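Local coordinates for glycosyl hydrolases family 31 family protein (Aspergillus niger, PDB 6DRU), which releases alpha-xylose from the non-reducing terminal glucose of xyloglucan oligosaccharides, acting as an alpha-xylosidase of glycosyl hydrolase family 31, at residues Ser7-Gln13 against Ser63-Thr69; His14-Ile19 against Arg124-Trp128; Phe248-Tyr252 against Pro278-Ile282; Glu448-Arg452 against Gln477-Ser481; Thr353-Trp357 against Gly399-Gly403. One frame throughout, in Å; residues are numbered along the deposited sequence.

Contact 1: Ser7-Gln13 against Ser63-Thr69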
# COMPACT_ATOMS: atom_id res chain seq x y z
N SER A 7 8.28 -35.63 -22.53
CA SER A 7 7.20 -34.69 -22.33
C SER A 7 7.75 -33.28 -22.49
O SER A 7 8.84 -32.98 -22.00
CB SER A 7 6.55 -34.86 -20.95
OG SER A 7 5.51 -33.91 -20.74
N THR A 8 6.99 -32.42 -23.18
CA THR A 8 7.42 -31.04 -23.37
C THR A 8 7.18 -30.17 -22.15
O THR A 8 7.66 -29.03 -22.12
CB THR A 8 6.69 -30.43 -24.58
OG1 THR A 8 5.29 -30.34 -24.29
CG2 THR A 8 6.89 -31.30 -25.80
N GLY A 9 6.47 -30.67 -21.15
CA GLY A 9 6.20 -29.92 -19.95
C GLY A 9 4.95 -30.40 -19.26
O GLY A 9 4.11 -31.10 -19.83
N LEU A 10 4.82 -30.01 -18.00
CA LEU A 10 3.67 -30.36 -17.18
C LEU A 10 3.08 -29.08 -16.61
O LEU A 10 3.80 -28.26 -16.04
CB LEU A 10 4.07 -31.33 -16.06
CG LEU A 10 3.03 -31.64 -14.98
CD1 LEU A 10 1.96 -32.57 -15.52
CD2 LEU A 10 3.70 -32.26 -13.76
N ARG A 11 1.77 -28.92 -16.76
CA ARG A 11 1.06 -27.74 -16.26
C ARG A 11 0.10 -28.19 -15.18
O ARG A 11 -0.84 -28.94 -15.45
CB ARG A 11 0.32 -27.03 -17.39
CG ARG A 11 -0.69 -26.01 -16.89
CD ARG A 11 -1.55 -25.45 -18.01
NE ARG A 11 -2.38 -24.35 -17.54
CZ ARG A 11 -2.26 -23.08 -17.93
NH1 ARG A 11 -1.33 -22.75 -18.82
NH2 ARG A 11 -3.07 -22.15 -17.44
N ILE A 12 0.33 -27.72 -13.96
CA ILE A 12 -0.45 -28.11 -12.79
C ILE A 12 -1.39 -26.98 -12.43
O ILE A 12 -0.98 -25.81 -12.35
CB ILE A 12 0.46 -28.47 -11.60
CG1 ILE A 12 1.43 -29.59 -11.98
CG2 ILE A 12 -0.37 -28.86 -10.39
CD1 ILE A 12 2.45 -29.89 -10.91
N GLN A 13 -2.66 -27.31 -12.22
CA GLN A 13 -3.66 -26.35 -11.74
C GLN A 13 -3.92 -26.65 -10.27
O GLN A 13 -4.71 -27.54 -9.93
CB GLN A 13 -4.94 -26.43 -12.57
CG GLN A 13 -5.92 -25.30 -12.31
CD GLN A 13 -5.34 -23.94 -12.64
OE1 GLN A 13 -4.79 -23.74 -13.73
NE2 GLN A 13 -5.44 -23.01 -11.71
N SER A 63 4.83 -24.09 -23.95
CA SER A 63 4.33 -25.38 -24.40
C SER A 63 4.43 -26.43 -23.31
O SER A 63 5.38 -26.45 -22.52
CB SER A 63 5.09 -25.84 -25.64
OG SER A 63 6.43 -26.18 -25.32
N TYR A 64 3.44 -27.32 -23.26
CA TYR A 64 3.42 -28.42 -22.32
C TYR A 64 2.66 -29.59 -22.92
O TYR A 64 1.89 -29.43 -23.87
CB TYR A 64 2.81 -28.02 -20.97
CG TYR A 64 1.39 -27.50 -21.07
CD1 TYR A 64 1.13 -26.16 -21.32
CD2 TYR A 64 0.31 -28.36 -20.90
CE1 TYR A 64 -0.16 -25.69 -21.41
CE2 TYR A 64 -0.99 -27.90 -20.99
CZ TYR A 64 -1.22 -26.56 -21.24
OH TYR A 64 -2.51 -26.10 -21.33
N ASP A 65 2.88 -30.77 -22.36
CA ASP A 65 2.28 -32.01 -22.84
C ASP A 65 1.14 -32.51 -21.97
O ASP A 65 0.20 -33.10 -22.49
CB ASP A 65 3.33 -33.12 -22.94
CG ASP A 65 3.84 -33.31 -24.35
OD1 ASP A 65 3.43 -32.55 -25.25
OD2 ASP A 65 4.65 -34.25 -24.57
N THR A 66 1.21 -32.29 -20.66
CA THR A 66 0.27 -32.87 -19.71
C THR A 66 -0.28 -31.78 -18.81
O THR A 66 0.46 -30.91 -18.34
CB THR A 66 0.94 -33.96 -18.86
OG1 THR A 66 1.60 -34.89 -19.73
CG2 THR A 66 -0.09 -34.70 -18.02
N ALA A 67 -1.59 -31.82 -18.57
CA ALA A 67 -2.27 -30.90 -17.67
C ALA A 67 -2.96 -31.71 -16.58
O ALA A 67 -3.63 -32.70 -16.87
CB ALA A 67 -3.28 -30.03 -18.42
N THR A 68 -2.80 -31.27 -15.33
CA THR A 68 -3.40 -31.96 -14.20
C THR A 68 -3.71 -30.93 -13.12
O THR A 68 -3.21 -29.81 -13.13
CB THR A 68 -2.48 -33.06 -13.65
OG1 THR A 68 -3.04 -33.59 -12.44
CG2 THR A 68 -1.10 -32.50 -13.36
N THR A 69 -4.56 -31.34 -12.18
CA THR A 69 -4.83 -30.55 -10.99
C THR A 69 -3.97 -30.97 -9.81
O THR A 69 -4.18 -30.49 -8.69
CB THR A 69 -6.31 -30.64 -10.61
OG1 THR A 69 -6.73 -32.01 -10.60
CG2 THR A 69 -7.16 -29.86 -11.60

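Contact 2: His14-Ile19 against Arg124-Trp128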
# COMPACT_ATOMS: atom_id res chain seq x y z
N HIS A 14 -3.25 -25.91 -9.39
CA HIS A 14 -3.32 -26.13 -7.95
C HIS A 14 -4.12 -24.97 -7.35
O HIS A 14 -3.55 -23.96 -6.94
CB HIS A 14 -1.92 -26.21 -7.35
CG HIS A 14 -1.91 -26.42 -5.87
ND1 HIS A 14 -1.13 -25.66 -5.02
CD2 HIS A 14 -2.57 -27.30 -5.08
CE1 HIS A 14 -1.32 -26.06 -3.78
NE2 HIS A 14 -2.19 -27.05 -3.78
N GLY A 15 -5.43 -25.14 -7.29
CA GLY A 15 -6.27 -24.03 -6.88
C GLY A 15 -6.18 -22.91 -7.90
O GLY A 15 -6.28 -23.12 -9.11
N PHE A 16 -5.95 -21.69 -7.41
CA PHE A 16 -5.85 -20.54 -8.30
C PHE A 16 -4.45 -20.34 -8.88
O PHE A 16 -4.28 -19.48 -9.75
CB PHE A 16 -6.28 -19.26 -7.57
CG PHE A 16 -5.54 -19.00 -6.29
CD1 PHE A 16 -4.28 -18.41 -6.31
CD2 PHE A 16 -6.10 -19.31 -5.07
CE1 PHE A 16 -3.60 -18.16 -5.14
CE2 PHE A 16 -5.43 -19.06 -3.89
CZ PHE A 16 -4.18 -18.49 -3.93
N GLU A 17 -3.46 -21.10 -8.43
CA GLU A 17 -2.10 -20.95 -8.92
C GLU A 17 -1.79 -22.01 -9.97
O GLU A 17 -2.21 -23.17 -9.85
CB GLU A 17 -1.07 -21.03 -7.78
CG GLU A 17 -0.90 -22.40 -7.15
CD GLU A 17 0.41 -22.52 -6.38
OE1 GLU A 17 1.36 -21.77 -6.67
OE2 GLU A 17 0.48 -23.39 -5.48
N THR A 18 -1.09 -21.60 -11.02
CA THR A 18 -0.68 -22.49 -12.11
C THR A 18 0.83 -22.65 -12.08
O THR A 18 1.55 -21.65 -12.00
CB THR A 18 -1.13 -21.93 -13.46
OG1 THR A 18 -2.55 -21.71 -13.44
CG2 THR A 18 -0.79 -22.91 -14.58
N ILE A 19 1.30 -23.89 -12.15
CA ILE A 19 2.73 -24.19 -12.15
C ILE A 19 3.06 -24.91 -13.46
O ILE A 19 2.48 -25.96 -13.76
CB ILE A 19 3.15 -25.05 -10.95
CG1 ILE A 19 2.75 -24.38 -9.63
CG2 ILE A 19 4.65 -25.30 -10.98
CD1 ILE A 19 1.45 -24.89 -9.05
N ARG A 124 5.17 -21.91 -1.71
CA ARG A 124 4.92 -20.92 -2.76
C ARG A 124 3.94 -19.91 -2.17
O ARG A 124 2.72 -20.03 -2.36
CB ARG A 124 4.38 -21.57 -4.04
CG ARG A 124 5.30 -22.64 -4.62
CD ARG A 124 4.84 -23.09 -6.00
NE ARG A 124 3.55 -23.78 -5.96
CZ ARG A 124 3.41 -25.09 -5.86
NH1 ARG A 124 4.48 -25.87 -5.78
NH2 ARG A 124 2.19 -25.63 -5.83
N TYR A 125 4.46 -18.91 -1.47
CA TYR A 125 3.65 -17.96 -0.72
C TYR A 125 3.45 -16.69 -1.53
O TYR A 125 4.42 -16.11 -2.03
CB TYR A 125 4.32 -17.63 0.62
CG TYR A 125 3.40 -16.96 1.61
CD1 TYR A 125 3.29 -15.58 1.65
CD2 TYR A 125 2.65 -17.71 2.52
CE1 TYR A 125 2.45 -14.95 2.56
CE2 TYR A 125 1.81 -17.09 3.43
CZ TYR A 125 1.71 -15.72 3.45
OH TYR A 125 0.88 -15.10 4.35
N TYR A 126 2.20 -16.26 -1.65
CA TYR A 126 1.84 -15.06 -2.39
C TYR A 126 1.19 -14.06 -1.45
O TYR A 126 0.45 -14.44 -0.53
CB TYR A 126 0.89 -15.37 -3.55
CG TYR A 126 1.41 -16.44 -4.48
CD1 TYR A 126 2.41 -16.17 -5.40
CD2 TYR A 126 0.89 -17.73 -4.44
CE1 TYR A 126 2.88 -17.14 -6.26
CE2 TYR A 126 1.35 -18.71 -5.30
CZ TYR A 126 2.35 -18.41 -6.20
OH TYR A 126 2.81 -19.39 -7.05
N TYR A 127 1.46 -12.77 -1.68
CA TYR A 127 0.97 -11.71 -0.82
C TYR A 127 0.73 -10.47 -1.67
O TYR A 127 1.59 -10.09 -2.47
CB TYR A 127 1.97 -11.41 0.30
CG TYR A 127 1.68 -10.17 1.11
CD1 TYR A 127 0.70 -10.17 2.10
CD2 TYR A 127 2.40 -9.00 0.90
CE1 TYR A 127 0.44 -9.03 2.84
CE2 TYR A 127 2.15 -7.86 1.64
CZ TYR A 127 1.17 -7.88 2.61
OH TYR A 127 0.92 -6.74 3.35
N TRP A 128 -0.44 -9.85 -1.51
CA TRP A 128 -0.83 -8.69 -2.31
C TRP A 128 -0.77 -7.44 -1.45
O TRP A 128 -1.66 -7.21 -0.61
CB TRP A 128 -2.23 -8.88 -2.89
CG TRP A 128 -2.26 -9.81 -4.07
CD1 TRP A 128 -2.12 -9.48 -5.38
CD2 TRP A 128 -2.44 -11.23 -4.03
NE1 TRP A 128 -2.20 -10.60 -6.17
CE2 TRP A 128 -2.40 -11.69 -5.36
CE3 TRP A 128 -2.63 -12.16 -3.00
CZ2 TRP A 128 -2.54 -13.04 -5.69
CZ3 TRP A 128 -2.77 -13.50 -3.33
CH2 TRP A 128 -2.72 -13.92 -4.67

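Contact 3: Phe248-Tyr252 against Pro278-Ile282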
# COMPACT_ATOMS: atom_id res chain seq x y z
N PHE A 248 44.13 -6.34 -27.15
CA PHE A 248 44.78 -5.23 -26.45
C PHE A 248 44.33 -5.14 -25.00
O PHE A 248 45.11 -4.71 -24.14
CB PHE A 248 44.50 -3.91 -27.18
CG PHE A 248 43.17 -3.31 -26.86
CD1 PHE A 248 42.03 -3.73 -27.53
CD2 PHE A 248 43.05 -2.31 -25.91
CE1 PHE A 248 40.79 -3.17 -27.24
CE2 PHE A 248 41.82 -1.76 -25.62
CZ PHE A 248 40.69 -2.18 -26.28
N SER A 249 43.10 -5.55 -24.70
CA SER A 249 42.59 -5.47 -23.34
C SER A 249 43.29 -6.41 -22.37
O SER A 249 43.13 -6.26 -21.15
CB SER A 249 41.08 -5.75 -23.33
OG SER A 249 40.81 -7.06 -23.79
N LEU A 250 44.07 -7.37 -22.86
CA LEU A 250 44.78 -8.30 -22.00
C LEU A 250 46.10 -7.76 -21.48
O LEU A 250 46.81 -8.48 -20.76
CB LEU A 250 45.01 -9.62 -22.74
CG LEU A 250 43.76 -10.32 -23.28
CD1 LEU A 250 44.14 -11.56 -24.07
CD2 LEU A 250 42.81 -10.66 -22.14
N GLY A 251 46.46 -6.53 -21.83
CA GLY A 251 47.72 -5.94 -21.43
C GLY A 251 47.64 -5.17 -20.14
O GLY A 251 46.87 -5.50 -19.23
N TYR A 252 48.45 -4.12 -20.05
CA TYR A 252 48.51 -3.27 -18.86
C TYR A 252 47.59 -2.08 -19.03
O TYR A 252 47.69 -1.34 -20.01
CB TYR A 252 49.95 -2.81 -18.61
CG TYR A 252 50.11 -1.86 -17.46
CD1 TYR A 252 50.01 -2.30 -16.14
CD2 TYR A 252 50.37 -0.51 -17.68
CE1 TYR A 252 50.16 -1.43 -15.08
CE2 TYR A 252 50.52 0.37 -16.63
CZ TYR A 252 50.42 -0.09 -15.33
OH TYR A 252 50.57 0.79 -14.28
N PRO A 278 55.63 -0.63 -21.73
CA PRO A 278 54.40 -0.90 -22.50
C PRO A 278 53.14 -0.61 -21.69
O PRO A 278 53.07 -0.85 -20.49
CB PRO A 278 54.51 -2.39 -22.83
CG PRO A 278 55.33 -2.95 -21.72
CD PRO A 278 56.31 -1.88 -21.33
N VAL A 279 52.14 -0.07 -22.39
CA VAL A 279 50.82 0.17 -21.83
C VAL A 279 49.79 -0.06 -22.93
O VAL A 279 50.01 0.32 -24.09
CB VAL A 279 50.71 1.59 -21.21
CG1 VAL A 279 50.99 2.66 -22.26
CG2 VAL A 279 49.34 1.80 -20.57
N SER A 280 48.68 -0.70 -22.58
CA SER A 280 47.68 -1.09 -23.57
C SER A 280 46.44 -0.20 -23.58
O SER A 280 45.78 -0.11 -24.62
CB SER A 280 47.25 -2.54 -23.35
OG SER A 280 48.30 -3.44 -23.65
N MET A 281 46.11 0.46 -22.47
CA MET A 281 44.92 1.28 -22.43
C MET A 281 45.09 2.38 -21.39
O MET A 281 45.58 2.13 -20.29
CB MET A 281 43.67 0.45 -22.12
CG MET A 281 42.37 1.06 -22.63
SD MET A 281 40.90 0.46 -21.78
CE MET A 281 40.78 -1.20 -22.42
N ILE A 282 44.70 3.60 -21.76
CA ILE A 282 44.74 4.76 -20.89
C ILE A 282 43.31 5.15 -20.56
O ILE A 282 42.47 5.26 -21.46
CB ILE A 282 45.48 5.93 -21.56
CG1 ILE A 282 46.97 5.61 -21.74
CG2 ILE A 282 45.31 7.21 -20.76
CD1 ILE A 282 47.82 5.86 -20.53

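Contact 4: Glu448-Arg452 against Gln477-Ser481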
# COMPACT_ATOMS: atom_id res chain seq x y z
N GLU A 448 26.81 -2.30 -25.35
CA GLU A 448 26.93 -3.50 -26.18
C GLU A 448 26.20 -3.31 -27.50
O GLU A 448 26.73 -3.66 -28.57
CB GLU A 448 26.38 -4.71 -25.43
CG GLU A 448 26.41 -6.01 -26.23
CD GLU A 448 27.81 -6.58 -26.37
OE1 GLU A 448 28.72 -6.12 -25.66
OE2 GLU A 448 27.99 -7.50 -27.20
N GLU A 449 24.99 -2.75 -27.45
CA GLU A 449 24.26 -2.46 -28.68
C GLU A 449 25.00 -1.44 -29.53
O GLU A 449 25.03 -1.55 -30.76
CB GLU A 449 22.85 -1.96 -28.34
CG GLU A 449 21.95 -3.01 -27.71
CD GLU A 449 20.66 -2.42 -27.15
OE1 GLU A 449 20.63 -1.21 -26.86
OE2 GLU A 449 19.68 -3.18 -27.00
N GLY A 450 25.61 -0.44 -28.90
CA GLY A 450 26.37 0.55 -29.65
C GLY A 450 27.63 -0.02 -30.26
O GLY A 450 27.95 0.26 -31.42
N PHE A 451 28.38 -0.81 -29.49
CA PHE A 451 29.56 -1.48 -30.02
C PHE A 451 29.21 -2.34 -31.22
O PHE A 451 29.79 -2.20 -32.30
CB PHE A 451 30.22 -2.34 -28.93
CG PHE A 451 31.08 -1.56 -27.98
CD1 PHE A 451 31.50 -0.28 -28.28
CD2 PHE A 451 31.47 -2.12 -26.77
CE1 PHE A 451 32.30 0.44 -27.40
CE2 PHE A 451 32.27 -1.41 -25.89
CZ PHE A 451 32.68 -0.14 -26.20
N ARG A 452 28.23 -3.24 -31.05
CA ARG A 452 27.89 -4.17 -32.12
C ARG A 452 27.29 -3.45 -33.33
O ARG A 452 27.40 -3.95 -34.46
CB ARG A 452 26.91 -5.23 -31.59
CG ARG A 452 27.48 -6.08 -30.47
CD ARG A 452 28.70 -6.85 -30.93
NE ARG A 452 29.21 -7.73 -29.89
CZ ARG A 452 30.27 -8.52 -30.04
NH1 ARG A 452 30.93 -8.54 -31.19
NH2 ARG A 452 30.68 -9.29 -29.04
N GLN A 477 27.80 -11.80 -18.38
CA GLN A 477 28.99 -12.21 -19.10
C GLN A 477 28.80 -12.20 -20.61
O GLN A 477 29.78 -12.33 -21.35
CB GLN A 477 29.44 -13.61 -18.66
CG GLN A 477 28.50 -14.74 -19.07
CD GLN A 477 27.38 -14.96 -18.07
OE1 GLN A 477 27.24 -14.23 -17.10
NE2 GLN A 477 26.57 -15.99 -18.32
N ARG A 478 27.56 -12.03 -21.09
CA ARG A 478 27.31 -12.01 -22.53
C ARG A 478 27.80 -10.74 -23.20
O ARG A 478 27.80 -10.68 -24.43
CB ARG A 478 25.81 -12.18 -22.79
CG ARG A 478 25.00 -10.93 -22.48
CD ARG A 478 23.51 -11.16 -22.68
NE ARG A 478 22.97 -12.08 -21.69
CZ ARG A 478 21.69 -12.44 -21.62
NH1 ARG A 478 20.82 -11.95 -22.49
NH2 ARG A 478 21.29 -13.28 -20.67
N PHE A 479 28.21 -9.73 -22.44
CA PHE A 479 28.60 -8.44 -22.98
C PHE A 479 30.11 -8.31 -23.07
O PHE A 479 30.86 -8.94 -22.32
CB PHE A 479 28.04 -7.30 -22.12
CG PHE A 479 26.56 -7.34 -21.92
CD1 PHE A 479 25.70 -7.19 -23.00
CD2 PHE A 479 26.02 -7.52 -20.66
CE1 PHE A 479 24.33 -7.22 -22.81
CE2 PHE A 479 24.65 -7.56 -20.47
CZ PHE A 479 23.80 -7.40 -21.55
N CYS A 480 30.56 -7.46 -24.00
CA CYS A 480 31.95 -7.02 -24.02
C CYS A 480 32.20 -6.11 -22.83
O CYS A 480 32.50 -4.92 -23.00
CB CYS A 480 32.28 -6.29 -25.33
SG CYS A 480 32.04 -7.24 -26.85
N SER A 481 32.08 -6.64 -21.62
CA SER A 481 32.07 -5.82 -20.41
C SER A 481 32.75 -6.58 -19.28
O SER A 481 32.52 -7.77 -19.10
CB SER A 481 30.64 -5.46 -20.01
OG SER A 481 30.62 -4.59 -18.89
O HOH W 1 28.98 -9.68 -26.91
O HOH W 2 30.03 -4.06 -24.83

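Contact 5: Thr353-Trp357 against Gly399-Gly403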
# COMPACT_ATOMS: atom_id res chain seq x y z
N THR A 353 13.64 13.85 -8.47
CA THR A 353 15.07 13.65 -8.31
C THR A 353 15.35 12.33 -7.59
O THR A 353 14.64 11.96 -6.65
CB THR A 353 15.69 14.81 -7.53
OG1 THR A 353 14.90 15.09 -6.37
CG2 THR A 353 15.77 16.05 -8.40
N THR A 354 16.39 11.64 -8.03
CA THR A 354 16.72 10.31 -7.51
C THR A 354 17.91 10.31 -6.56
O THR A 354 18.00 9.42 -5.71
CB THR A 354 16.99 9.35 -8.67
OG1 THR A 354 17.99 9.90 -9.53
CG2 THR A 354 15.72 9.10 -9.47
N ASP A 355 18.82 11.28 -6.69
CA ASP A 355 19.96 11.38 -5.79
C ASP A 355 20.61 12.75 -5.94
O ASP A 355 19.99 13.68 -6.47
CB ASP A 355 20.98 10.27 -6.08
CG ASP A 355 21.78 9.87 -4.84
OD1 ASP A 355 21.97 10.72 -3.95
OD2 ASP A 355 22.23 8.71 -4.78
N SER A 356 21.85 12.90 -5.47
CA SER A 356 22.59 14.14 -5.61
C SER A 356 24.05 13.83 -5.87
O SER A 356 24.55 12.76 -5.52
CB SER A 356 22.45 15.03 -4.37
OG SER A 356 23.03 14.42 -3.23
N TRP A 357 24.74 14.80 -6.47
CA TRP A 357 26.17 14.73 -6.74
C TRP A 357 26.61 16.08 -7.28
O TRP A 357 25.85 16.76 -7.97
CB TRP A 357 26.52 13.61 -7.73
CG TRP A 357 27.99 13.53 -8.00
CD1 TRP A 357 28.63 13.91 -9.14
CD2 TRP A 357 29.00 13.06 -7.10
NE1 TRP A 357 29.98 13.69 -9.02
CE2 TRP A 357 30.23 13.18 -7.77
CE3 TRP A 357 28.98 12.56 -5.80
CZ2 TRP A 357 31.44 12.80 -7.18
CZ3 TRP A 357 30.18 12.18 -5.22
CH2 TRP A 357 31.39 12.31 -5.91
N GLY A 399 21.88 1.48 -9.86
CA GLY A 399 20.44 1.55 -9.98
C GLY A 399 19.80 2.13 -8.73
O GLY A 399 20.26 1.91 -7.60
N GLY A 400 18.70 2.86 -8.93
CA GLY A 400 18.00 3.50 -7.84
C GLY A 400 18.66 4.81 -7.43
O GLY A 400 18.44 5.84 -8.06
N ALA A 401 19.47 4.76 -6.37
CA ALA A 401 20.28 5.91 -5.98
C ALA A 401 21.49 6.01 -6.92
O ALA A 401 21.58 5.31 -7.93
CB ALA A 401 20.69 5.79 -4.52
N LEU A 402 22.43 6.88 -6.59
CA LEU A 402 23.60 7.09 -7.44
C LEU A 402 24.80 6.30 -6.91
O LEU A 402 25.79 6.84 -6.43
CB LEU A 402 23.92 8.58 -7.56
CG LEU A 402 24.92 8.97 -8.64
CD1 LEU A 402 24.62 8.26 -9.95
CD2 LEU A 402 24.94 10.48 -8.84
N GLY A 403 24.66 4.97 -6.98
CA GLY A 403 25.79 4.08 -6.80
C GLY A 403 26.10 3.66 -5.38
O GLY A 403 26.93 2.77 -5.18
O HOH W 3 20.02 8.09 -9.04

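Contact 1: Ser7-Gln13 against Ser63-Thr69
Two torsions bring Arg-11 and Tyr-64 together. Arg-11 sets CG opposite its own backbone N (chi1 166°) and runs extended as far as NE, while Tyr-64 swings CG between its N and carbonyl carbon (chi1 59°), laying one ring face against that chain. The arginine crosses the ring obliquely with its aliphatic part: CB stands over the centre of one face, 3.8 Å from the Tyr-64 centroid, in a CH-pi contact, and CD reaches Tyr-64 CZ at 3.4 Å. At the base of this pair, strands 10-13 and 66-68 run parallel. Arg-11 N donates to Thr-66 O (2.9 Å), Thr-68 N returns a bond to Arg-11 O (3.0 Å), and Gln-13 N continues the pattern to Thr-68 O (2.7 Å). Just before the strands, Gly-9 O takes two donors, Asp-65 N at 2.8 Å and Thr-66 N. The Asp-65 carboxylate turns back on Thr-8 and receives weak bonds from Thr-8 N (to OD2) and Thr-8 OG1 (to OD1). Leu-10, Ile-12, Thr-66 and Thr-68 share the sheet face opposite Arg-11, where Leu-10 CD1 meets Thr-68 CG2 at 3.7 Å and Arg-74 of strand 74-78 packs against several of them. Strand 66-68 is outermost in its sheet within the chain, and Thr-69 O bonds to Tyr-414 of a third subunit. The chemistry implies a strand at the sheet's edge within the chain, fixed chiefly by main-chain bonds, its side chains adding apolar cover and a weakly held carboxylate at the strand's start.

Contact 2: His14-Ile19 against Arg124-Trp128
A two-residue beta hairpin, whose type II' turn runs from His-14 to Glu-17, presents the carboxylate of Glu-17 to Arg-124 and Tyr-126 on strand 124-127 of a second sheet. Arg-124 grips it side-on: NE donates to Glu-17 OE1 at 3.1 Å and NH2 to Glu-17 OE2 at 2.8 Å, a salt bridge in which both oxygens lie near the guanidinium plane although the carboxylate is turned 44° from it. Tyr-126 OH gives a further bond to OE1 (2.8 Å), met nearly end-on to its C-O bond. From its own side of the contact, His-14 ND1 donates to the anti lone pair of Glu-17 OE2 at 2.8 Å, in the imidazole plane. Each oxygen thus has two donors, which probably keeps this buried acid ionised. Ile-19 covers one face of the Arg-124 guanidinium with CG1, and Glu-114 forms a second salt bridge through NH1. Phe-16 packs more loosely at the edge of Trp-128, and its ring also receives Phe-420 of a third subunit edge-to-face. Strands 17-19 and 124-127 lie 10.7 Å apart at 140°, the face-to-face packing of sheets characteristic of a beta sandwich.

Contact 3: Phe248-Tyr252 against Pro278-Ile282
The ring of Phe-248 receives Ser-280 O at its edge, close to the ring plane and nearest to CD2, while the methyl of Met-281 approaches obliquely, CE lying 3.4 Å from Phe-248 CE2. Tyr-252 meets its neighbours at a slant as well: Val-279 CG2 comes within 3.8 Å of Tyr-252 CD2, and Pro-278 O within 3.9 Å of the same ring carbon. Met-281 gets its methyl to the phenylalanine by bending only at its last torsion (chi3 -72°). These residues stand where the chain enters two adjacent parallel strands of the TIM barrel, 252-254 and 281-284, joined through helix 262-274 in a beta-alpha-beta crossover; Phe-272 of that helix packs on both Tyr-252 and Val-279. The main-chain link is made by Tyr-252 O, which accepts from Ser-280 N at 2.8 Å and more weakly from Met-281 N at 3.4 Å. Beside it, Ser-280 CB lies against Phe-248 O, and OG rests over Gly-251 CA, 3.4 Å away. The hydroxyl of Tyr-593, on helix 582-594, bonds to both Ser-280 OG and Tyr-252 N.

Contact 4: Glu448-Arg452 against Gln477-Ser481
Glu-448 packs tightly against Phe-479 and Cys-480, whereas ordered waters fill out the surroundings of its two carboxylate oxygens. On the tight side, Glu-448 CG lies at the edge of the Phe-479 ring, 3.5 Å from CD1, and CB is equally near that atom. A bend at chi2 (74°) folds the chain over, bringing OE1 to Cys-480 N at 2.8 Å; the N-H comes from above the carboxylate plane. The other oxygen, OE2, is held within the helix by Arg-452, one turn on, whose NE makes a salt bridge to Glu-448 OE2 at 3.0 Å in the guanidinium plane. The elements joined are helix 439-455 of the beta/alpha barrel and the loop leading into strand 481-484, where Cys-480 is the centre of an inverse gamma turn and is tied by a disulfide to Cys-463. Arg-452 also reaches Ser-461 O and Ala-462 O, beside that disulfide partner. The looser side relies on two waters. One bridges Arg-452 NH2 (2.8 Å from the water oxygen) and Arg-478 O (2.9 Å from it), its approach to Glu-448 OE2 being doubtfully short; the other joins Glu-448 OE1 to Cys-480 O. Phe-451 adds a distant apolar contact, CD2 to Cys-480 CB at 4.5 Å. Over one face of Phe-479, central to the ring, lies CG of Arg-478, while Trp-441 of helix 439-455 meets that ring edge-to-face.

Contact 5: Thr353-Trp357 against Gly399-Gly403
Asp-355 reaches from its strand to the backbone of Leu-402, and its side chain can be followed atom by atom. CB rests against Leu-402 CB at 3.7 Å. With chi1 at -151°, CG swings to the side opposite the backbone N, 3.5 Å from Leu-402 N, and carries the carboxylate over the loop 399-403. At the tip, OD2 accepts from Leu-402 N at 2.6 Å through its anti lone pair and also touches Ala-401 CB. The partner oxygen, OD1, turns back to Ser-356 N (2.7 Å), which meets it tilted from the carboxylate plane, and takes a further bond from Asn-409 N. Both oxygens are thus engaged by main-chain N-H groups, which holds the carboxylate's rotation. Alongside, a water bridges Thr-354 OG1 and Gly-400 O, and Leu-402 CD2 packs on Trp-357 CB at 3.7 Å. Trp-357 in turn touches a bound beta-D-glucopyranose, and its side chain lies about 8 Å from those of the active-site residues Asp-395 and Asp-487. Thr-354 and Asp-355 form a classic beta bulge opposite Ile-362. The contact sits where the hairpin of strands 355-357 and 360-364, which joins strand 319-328 through 360-364, meets the loop between strand 391-394 and helix 413-417.

In the fold
From the N terminus, contact 1 closes the chain between residues 7-13 and 63-69, and contact 2 opens at once with 14-19 but closes only at 124-128, tying the sheet of strands 10-14 and 17-23 to the one containing 124-127. The two therefore cross, and they touch directly because strands 10-14 and 17-23 are neighbours; both also meet a third subunit. The remaining three follow in series within the TIM-barrel domain: contact 3 closes a single beta-alpha-beta unit, contact 5 joins a hairpin to a loop beyond strand 391-394, and contact 4 then ties helix 439-455 to the loop before strand 481-484. Contacts 3 and 4 come within about 8 Å (nearest atoms), whereas contacts 1 and 3 lie on opposite sides of the chain's centre.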